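Local atomic coordinates of collagen adhesin (Enterococcus faecalis, PDB entry 2OKM), a protein that probably binds collagen, as the N2 region of a cell-wall-anchored surface adhesin of the bacterium. Residues Lys9-Phe23 against Ile103-Gln115. Numbering follows the deposited sequence.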
loop_
_atom_site.group_PDB
_atom_site.type_symbol
_atom_site.label_atom_id
_atom_site.label_comp_id
_atom_site.label_asym_id
_atom_site.label_seq_id
_atom_site.Cartn_x
_atom_site.Cartn_y
_atom_site.Cartn_z
ATOM N N LYS A 9 -0.632 -7.367 -0.133
ATOM C CA LYS A 9 0.264 -6.668 -1.017
ATOM C C LYS A 9 0.844 -7.595 -2.074
ATOM O O LYS A 9 1.261 -8.718 -1.769
ATOM C CB LYS A 9 1.372 -6.078 -0.165
ATOM C CG LYS A 9 2.451 -5.427 -0.925
ATOM C CD LYS A 9 3.461 -4.968 0.062
ATOM C CE LYS A 9 4.724 -4.833 -0.646
ATOM N NZ LYS A 9 4.613 -3.787 -1.684
ATOM N N VAL A 10 0.847 -7.123 -3.317
ATOM C CA VAL A 10 1.402 -7.881 -4.432
ATOM C C VAL A 10 2.093 -6.926 -5.388
ATOM O O VAL A 10 1.963 -5.709 -5.280
ATOM C CB VAL A 10 0.313 -8.641 -5.226
ATOM C CG1 VAL A 10 -0.261 -9.754 -4.378
ATOM C CG2 VAL A 10 -0.788 -7.674 -5.663
ATOM N N GLY A 11 2.835 -7.487 -6.330
ATOM C CA GLY A 11 3.514 -6.665 -7.307
ATOM C C GLY A 11 3.736 -7.450 -8.581
ATOM O O GLY A 11 3.489 -8.658 -8.625
ATOM N N ASP A 12 4.178 -6.758 -9.624
ATOM C CA ASP A 12 4.470 -7.408 -10.892
ATOM C C ASP A 12 5.498 -6.592 -11.661
ATOM O O ASP A 12 5.879 -5.499 -11.237
ATOM C CB ASP A 12 3.196 -7.607 -11.731
ATOM C CG ASP A 12 2.534 -6.304 -12.133
ATOM O OD1 ASP A 12 3.239 -5.388 -12.602
ATOM O OD2 ASP A 12 1.293 -6.205 -11.998
ATOM N N LEU A 13 5.956 -7.138 -12.781
ATOM C CA LEU A 13 6.947 -6.466 -13.615
ATOM C C LEU A 13 6.331 -6.037 -14.949
ATOM O O LEU A 13 6.991 -6.062 -15.990
ATOM C CB LEU A 13 8.131 -7.404 -13.870
ATOM C CG LEU A 13 8.784 -8.032 -12.636
ATOM C CD1 LEU A 13 9.894 -8.968 -13.076
ATOM C CD2 LEU A 13 9.334 -6.942 -11.723
ATOM N N ALA A 14 5.062 -5.647 -14.913
ATOM C CA ALA A 14 4.358 -5.212 -16.115
ATOM C C ALA A 14 4.594 -3.732 -16.385
ATOM O O ALA A 14 4.919 -2.974 -15.473
ATOM C CB ALA A 14 2.868 -5.472 -15.962
ATOM N N GLY A 15 4.436 -3.326 -17.640
ATOM C CA GLY A 15 4.614 -1.927 -17.988
ATOM C C GLY A 15 6.027 -1.454 -18.282
ATOM O O GLY A 15 6.656 -1.900 -19.241
ATOM N N GLU A 16 6.522 -0.542 -17.452
ATOM C CA GLU A 16 7.851 0.040 -17.627
ATOM C C GLU A 16 9.024 -0.914 -17.443
ATOM O O GLU A 16 9.016 -1.790 -16.576
ATOM C CB GLU A 16 8.015 1.237 -16.694
ATOM N N SER A 17 10.043 -0.723 -18.275
ATOM C CA SER A 17 11.247 -1.536 -18.221
ATOM C C SER A 17 12.031 -1.186 -16.958
ATOM O O SER A 17 12.084 -0.025 -16.549
ATOM C CB SER A 17 12.113 -1.270 -19.454
ATOM O OG SER A 17 13.352 -1.947 -19.363
ATOM N N ASN A 18 12.626 -2.198 -16.340
ATOM C CA ASN A 18 13.420 -2.013 -15.133
ATOM C C ASN A 18 12.670 -1.365 -13.969
ATOM O O ASN A 18 13.232 -0.564 -13.228
ATOM C CB ASN A 18 14.681 -1.208 -15.459
ATOM C CG ASN A 18 15.629 -1.959 -16.381
ATOM O OD1 ASN A 18 16.654 -1.426 -16.807
ATOM N ND2 ASN A 18 15.290 -3.207 -16.691
ATOM N N GLN A 19 11.398 -1.710 -13.817
ATOM C CA GLN A 19 10.596 -1.185 -12.720
ATOM C C GLN A 19 9.718 -2.281 -12.142
ATOM O O GLN A 19 9.310 -3.203 -12.849
ATOM C CB GLN A 19 9.695 -0.028 -13.178
ATOM C CG GLN A 19 10.351 1.346 -13.145
ATOM C CD GLN A 19 9.355 2.478 -13.345
ATOM O OE1 GLN A 19 9.689 3.650 -13.182
ATOM N NE2 GLN A 19 8.125 2.131 -13.701
ATOM N N VAL A 20 9.449 -2.184 -10.847
ATOM C CA VAL A 20 8.575 -3.137 -10.185
ATOM C C VAL A 20 7.326 -2.345 -9.831
ATOM O O VAL A 20 7.423 -1.236 -9.301
ATOM C CB VAL A 20 9.185 -3.692 -8.880
ATOM C CG1 VAL A 20 8.189 -4.620 -8.203
ATOM C CG2 VAL A 20 10.475 -4.441 -9.180
ATOM N N ARG A 21 6.158 -2.892 -10.160
ATOM C CA ARG A 21 4.899 -2.231 -9.830
ATOM C C ARG A 21 4.376 -2.888 -8.561
ATOM O O ARG A 21 4.219 -4.108 -8.507
ATOM C CB ARG A 21 3.867 -2.402 -10.950
ATOM C CG ARG A 21 4.296 -1.888 -12.315
ATOM C CD ARG A 21 3.067 -1.684 -13.199
ATOM N NE ARG A 21 2.196 -2.859 -13.206
ATOM C CZ ARG A 21 0.916 -2.840 -13.571
ATOM N NH1 ARG A 21 0.351 -1.705 -13.961
ATOM N NH2 ARG A 21 0.198 -3.956 -13.544
ATOM N N TRP A 22 4.121 -2.081 -7.535
ATOM C CA TRP A 22 3.627 -2.599 -6.266
ATOM C C TRP A 22 2.198 -2.151 -6.002
ATOM O O TRP A 22 1.758 -1.110 -6.499
ATOM C CB TRP A 22 4.530 -2.143 -5.110
ATOM C CG TRP A 22 5.877 -2.822 -5.071
ATOM C CD1 TRP A 22 7.086 -2.273 -5.406
ATOM C CD2 TRP A 22 6.146 -4.176 -4.686
ATOM N NE1 TRP A 22 8.087 -3.202 -5.249
ATOM C CE2 TRP A 22 7.539 -4.380 -4.805
ATOM C CE3 TRP A 22 5.344 -5.239 -4.241
ATOM C CZ2 TRP A 22 8.151 -5.606 -4.510
ATOM C CZ3 TRP A 22 5.951 -6.463 -3.945
ATOM C CH2 TRP A 22 7.344 -6.631 -4.078
ATOM N N PHE A 23 1.473 -2.956 -5.231
ATOM C CA PHE A 23 0.087 -2.651 -4.902
ATOM C C PHE A 23 -0.215 -2.925 -3.435
ATOM O O PHE A 23 0.056 -4.019 -2.932
ATOM C CB PHE A 23 -0.871 -3.511 -5.738
ATOM C CG PHE A 23 -0.659 -3.414 -7.227
ATOM C CD1 PHE A 23 0.398 -4.074 -7.842
ATOM C CD2 PHE A 23 -1.541 -2.682 -8.018
ATOM C CE1 PHE A 23 0.578 -4.008 -9.226
ATOM C CE2 PHE A 23 -1.372 -2.610 -9.404
ATOM C CZ PHE A 23 -0.311 -3.276 -10.006
ATOM N N ILE A 103 -6.582 1.185 -3.133
ATOM C CA ILE A 103 -5.567 0.393 -3.809
ATOM C C ILE A 103 -4.480 1.425 -4.068
ATOM O O ILE A 103 -4.670 2.378 -4.829
ATOM C CB ILE A 103 -6.050 -0.223 -5.128
ATOM C CG1 ILE A 103 -7.071 -1.325 -4.824
ATOM C CG2 ILE A 103 -4.858 -0.818 -5.889
ATOM C CD1 ILE A 103 -7.672 -1.973 -6.052
ATOM N N VAL A 104 -3.356 1.256 -3.386
ATOM C CA VAL A 104 -2.240 2.178 -3.518
ATOM C C VAL A 104 -1.261 1.603 -4.515
ATOM O O VAL A 104 -0.760 0.495 -4.336
ATOM C CB VAL A 104 -1.513 2.384 -2.166
ATOM C CG1 VAL A 104 -0.473 3.492 -2.293
ATOM C CG2 VAL A 104 -2.524 2.726 -1.081
ATOM N N ARG A 105 -1.004 2.361 -5.573
ATOM C CA ARG A 105 -0.073 1.938 -6.602
ATOM C C ARG A 105 1.180 2.797 -6.546
ATOM O O ARG A 105 1.100 4.014 -6.409
ATOM C CB ARG A 105 -0.703 2.086 -7.994
ATOM C CG ARG A 105 -1.833 1.106 -8.312
ATOM C CD ARG A 105 -2.379 1.369 -9.713
ATOM N NE ARG A 105 -3.320 0.338 -10.156
ATOM C CZ ARG A 105 -4.575 0.225 -9.731
ATOM N NH1 ARG A 105 -5.067 1.084 -8.848
ATOM N NH2 ARG A 105 -5.342 -0.759 -10.187
ATOM N N TYR A 106 2.339 2.156 -6.630
ATOM C CA TYR A 106 3.603 2.875 -6.662
ATOM C C TYR A 106 4.629 1.970 -7.307
ATOM O O TYR A 106 4.440 0.755 -7.381
ATOM C CB TYR A 106 4.049 3.307 -5.255
ATOM C CG TYR A 106 4.443 2.187 -4.319
ATOM C CD1 TYR A 106 5.757 1.712 -4.275
ATOM C CD2 TYR A 106 3.503 1.611 -3.462
ATOM C CE1 TYR A 106 6.123 0.694 -3.396
ATOM C CE2 TYR A 106 3.857 0.593 -2.582
ATOM C CZ TYR A 106 5.168 0.139 -2.553
ATOM O OH TYR A 106 5.521 -0.868 -1.687
ATOM N N THR A 107 5.716 2.559 -7.788
ATOM C CA THR A 107 6.751 1.772 -8.430
ATOM C C THR A 107 8.096 1.970 -7.774
ATOM O O THR A 107 8.303 2.903 -6.999
ATOM C CB THR A 107 6.920 2.154 -9.910
ATOM O OG1 THR A 107 7.139 3.566 -10.016
ATOM C CG2 THR A 107 5.689 1.765 -10.709
ATOM N N SER A 108 9.002 1.059 -8.086
ATOM C CA SER A 108 10.363 1.142 -7.606
ATOM C C SER A 108 11.211 0.845 -8.818
ATOM O O SER A 108 10.821 0.056 -9.679
ATOM C CB SER A 108 10.623 0.122 -6.505
ATOM O OG SER A 108 9.953 0.520 -5.326
ATOM N N THR A 109 12.353 1.509 -8.901
ATOM C CA THR A 109 13.268 1.301 -10.008
ATOM C C THR A 109 14.172 0.132 -9.650
ATOM O O THR A 109 14.654 0.036 -8.521
ATOM C CB THR A 109 14.134 2.555 -10.250
ATOM O OG1 THR A 109 13.291 3.649 -10.634
ATOM C CG2 THR A 109 15.160 2.294 -11.343
ATOM N N ILE A 110 14.382 -0.762 -10.609
ATOM C CA ILE A 110 15.237 -1.919 -10.396
ATOM C C ILE A 110 16.683 -1.496 -10.636
ATOM O O ILE A 110 17.010 -0.956 -11.690
ATOM C CB ILE A 110 14.870 -3.056 -11.366
ATOM C CG1 ILE A 110 13.430 -3.509 -11.105
ATOM C CG2 ILE A 110 15.843 -4.213 -11.201
ATOM C CD1 ILE A 110 12.901 -4.525 -12.107
ATOM N N THR A 111 17.537 -1.731 -9.646
ATOM C CA THR A 111 18.946 -1.371 -9.749
ATOM C C THR A 111 19.728 -2.440 -10.506
ATOM O O THR A 111 19.197 -3.506 -10.825
ATOM C CB THR A 111 19.581 -1.223 -8.352
ATOM O OG1 THR A 111 19.552 -2.492 -7.685
ATOM C CG2 THR A 111 18.820 -0.194 -7.523
ATOM N N GLU A 112 20.992 -2.150 -10.800
ATOM C CA GLU A 112 21.846 -3.108 -11.496
ATOM C C GLU A 112 21.905 -4.406 -10.693
ATOM O O GLU A 112 21.768 -5.495 -11.248
ATOM C CB GLU A 112 23.253 -2.529 -11.674
ATOM C CG GLU A 112 24.304 -3.501 -12.213
ATOM C CD GLU A 112 23.929 -4.122 -13.549
ATOM O OE1 GLU A 112 23.212 -3.469 -14.337
ATOM O OE2 GLU A 112 24.367 -5.263 -13.819
ATOM N N ALA A 113 22.102 -4.289 -9.383
ATOM C CA ALA A 113 22.162 -5.471 -8.532
ATOM C C ALA A 113 20.809 -6.176 -8.542
ATOM O O ALA A 113 20.737 -7.402 -8.561
ATOM C CB ALA A 113 22.545 -5.077 -7.105
ATOM N N GLY A 114 19.735 -5.392 -8.540
ATOM C CA GLY A 114 18.401 -5.965 -8.548
ATOM C C GLY A 114 18.111 -6.807 -9.775
ATOM O O GLY A 114 17.384 -7.796 -9.700
ATOM N N GLN A 115 18.674 -6.409 -10.910
ATOM C CA GLN A 115 18.477 -7.128 -12.164
ATOM C C GLN A 115 18.908 -8.585 -12.061
ATOM O O GLN A 115 18.404 -9.448 -12.783
ATOM C CB GLN A 115 19.269 -6.444 -13.282
ATOM C CG GLN A 115 18.635 -5.161 -13.774
ATOM C CD GLN A 115 17.360 -5.422 -14.543
ATOM O OE1 GLN A 115 16.518 -4.538 -14.694
ATOM N NE2 GLN A 115 17.214 -6.644 -15.046
HETATM O O HOH W 1 12.485 4.221 -13.043
#
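Y106 lays one face of its ring under the CB of W22, a CH-pi contact over the face with W22 CB 3.7 Å from the centroid of the Y106 ring. The phenol reaches that place because its CG sits between backbone N and carbonyl carbon (chi1 68°), which turns the ring back across the neighbouring strand. The indole and phenol planes lie 27° apart but are slid past each other, so broad flat side chains fill this buried face with little ring overlap; the ring of F54 stacks on Y106. The indole NE1 is satisfied by Q47. Further along the same face, V20 CG2 meets I110 CG1 at 3.6 Å, with F120 of strand 119-128 touching both residues. These pairs belong to antiparallel strands 19-23 and 103-110 of one sheet in the beta-sandwich collagen-binding domain, and F120 comes from the other sheet. V20 and S108 are a hydrogen-bonded pair, V20 N reaching S108 O at 2.9 Å. The partly exposed opposite face suits the long polar chains of Q19, R21 and R105, and F23 lies among them as an apolar surface. R105, extended as far as NE, runs beside F23, NE 3.6 Å from F23 CE2 at the phenyl edge, while the ring and guanidinium planes stand 77° apart. R21 grips D12 side-on, R21 NE to D12 OD1 at 2.8 Å and NH2 to OD2, each carboxylate oxygen accepting through its syn lone pair. One water joins Q19 OE1 to T109 OG1, a hydroxyl that also bonds N50.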